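Local coordinates for molybdopterin synthase catalytic subunit (Helicobacter pylori, PDB 3RPF), which probably converts the cyclic pyranopterin phosphate precursor into molybdopterin, inserting two sulfur atoms supplied by its partner MoaD, at residues A[33-38]-A[93-98]. Residues are numbered along the deposited sequence; the frame is centred on the assembly and turned at random.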
# COMPACT_ATOMS: atom_id res chain seq x y z
N PHE A 33 -1.82 7.88 2.91
CA PHE A 33 -2.99 7.26 2.29
C PHE A 33 -2.52 6.02 1.53
O PHE A 33 -1.89 6.14 0.48
CB PHE A 33 -3.64 8.30 1.37
CG PHE A 33 -4.90 7.84 0.66
CD1 PHE A 33 -6.13 7.88 1.30
CD2 PHE A 33 -4.86 7.44 -0.66
CE1 PHE A 33 -7.29 7.49 0.63
CE2 PHE A 33 -6.00 7.06 -1.34
CZ PHE A 33 -7.23 7.08 -0.68
N CYS A 34 -2.80 4.82 2.08
CA CYS A 34 -2.41 3.57 1.44
C CYS A 34 -3.61 2.81 0.89
O CYS A 34 -4.57 2.56 1.62
CB CYS A 34 -1.73 2.65 2.44
SG CYS A 34 -0.55 3.46 3.53
N VAL A 35 -3.53 2.41 -0.37
CA VAL A 35 -4.63 1.71 -1.04
C VAL A 35 -4.13 0.40 -1.62
O VAL A 35 -3.00 0.31 -2.11
CB VAL A 35 -5.20 2.55 -2.20
CG1 VAL A 35 -6.15 1.71 -3.03
CG2 VAL A 35 -5.89 3.79 -1.67
N PHE A 36 -4.97 -0.62 -1.53
CA PHE A 36 -4.76 -1.85 -2.27
C PHE A 36 -6.00 -2.16 -3.09
O PHE A 36 -7.12 -2.03 -2.60
CB PHE A 36 -4.48 -3.04 -1.34
CG PHE A 36 -4.21 -4.31 -2.08
CD1 PHE A 36 -2.93 -4.62 -2.52
CD2 PHE A 36 -5.24 -5.19 -2.38
CE1 PHE A 36 -2.67 -5.79 -3.22
CE2 PHE A 36 -4.98 -6.37 -3.09
CZ PHE A 36 -3.71 -6.66 -3.50
N VAL A 37 -5.80 -2.57 -4.33
CA VAL A 37 -6.90 -2.96 -5.19
C VAL A 37 -6.59 -4.33 -5.77
O VAL A 37 -5.55 -4.52 -6.40
CB VAL A 37 -7.14 -1.96 -6.32
CG1 VAL A 37 -8.29 -2.45 -7.22
CG2 VAL A 37 -7.42 -0.57 -5.74
N GLY A 38 -7.49 -5.29 -5.53
CA GLY A 38 -7.38 -6.61 -6.14
C GLY A 38 -8.20 -6.65 -7.42
O GLY A 38 -9.42 -6.41 -7.39
N LEU A 93 -10.96 -3.89 -2.37
CA LEU A 93 -10.26 -2.63 -2.23
C LEU A 93 -10.17 -2.33 -0.76
O LEU A 93 -11.14 -2.54 -0.01
CB LEU A 93 -11.01 -1.50 -2.95
CG LEU A 93 -10.36 -0.12 -2.90
CD1 LEU A 93 -10.56 0.63 -4.21
CD2 LEU A 93 -10.93 0.67 -1.75
N CYS A 94 -9.01 -1.87 -0.31
CA CYS A 94 -8.93 -1.40 1.06
C CYS A 94 -8.03 -0.21 1.19
O CYS A 94 -7.15 0.04 0.34
CB CYS A 94 -8.53 -2.52 2.01
SG CYS A 94 -6.88 -3.14 1.77
N VAL A 95 -8.27 0.56 2.24
CA VAL A 95 -7.51 1.78 2.48
C VAL A 95 -7.12 1.82 3.94
O VAL A 95 -7.90 1.43 4.82
CB VAL A 95 -8.33 3.03 2.15
CG1 VAL A 95 -9.62 3.05 2.98
CG2 VAL A 95 -7.53 4.29 2.37
N SER A 96 -5.89 2.26 4.19
CA SER A 96 -5.40 2.49 5.53
C SER A 96 -4.84 3.88 5.44
O SER A 96 -3.93 4.12 4.63
CB SER A 96 -4.29 1.49 5.84
OG SER A 96 -3.67 1.80 7.08
N MSE A 97 -5.37 4.81 6.24
CA MSE A 97 -4.89 6.20 6.15
C MSE A 97 -4.82 6.83 7.52
O MSE A 97 -5.53 6.42 8.44
CB MSE A 97 -5.83 7.02 5.25
CG MSE A 97 -7.33 6.86 5.63
SE MSE A 97 -8.57 7.80 4.43
CE MSE A 97 -10.17 6.68 4.66
N GLY A 98 -3.95 7.82 7.68
CA GLY A 98 -3.87 8.48 8.95
C GLY A 98 -2.96 9.68 8.91
O GLY A 98 -2.50 10.14 7.85
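The carbonyl oxygen of C34 accepts the amide of S96, with S96 N 2.9 Å from C34 O, and also meets the alpha hydrogen of V95, with V95 CA 3.2 Å from C34 O. This pattern belongs to a regular antiparallel beta ladder, here joining strands 32-39 and 90-98 in the mixed sheet of the MoaE fold. C34 and S96 form one hydrogen-bonded pair and F36 and C94 the next, each closed by two amide-carbonyl bonds; F36 N reaches C94 O at 2.9 Å with an N-H...O angle of 166°. Strand 32-39 ends the sheet within the chain, but it pairs antiparallel with a strand of the second MoaE subunit, which carries the sheet across the dimer interface.

F33, V35, V37, L93, V95 and M97 share one face of the sheet, where F33, V35, L93 and M97 touch helix 14-27. The first torsion of F33 sets CG anti to the backbone N (chi1 -179°) and brings the ring close to strand 90-98, where V95 CG2 approaches F33 CE1 to 3.7 Å, obliquely to the ring. The selenomethionine M97 runs alongside F33 and brings its selenium to the ring edge, 83° off the normal, in a Met-aromatic contact. Farther along, V37 CG2 packs against L93 CD1 at 3.7 Å, the two side chains crossing at a slant.

C34, F36, C94 and S96 lie on the other face, where C34 and F36 pack on helix 101-118. S96 OG is hydrogen-bonded to the carbonyl of A104 in that helix, while the F36 ring leads off from strand 90-98 and packs on Y108 and I112. What F36 presents to its cross-strand partner is the base of its side chain: F36 CB lies 3.9 Å from C94 SG.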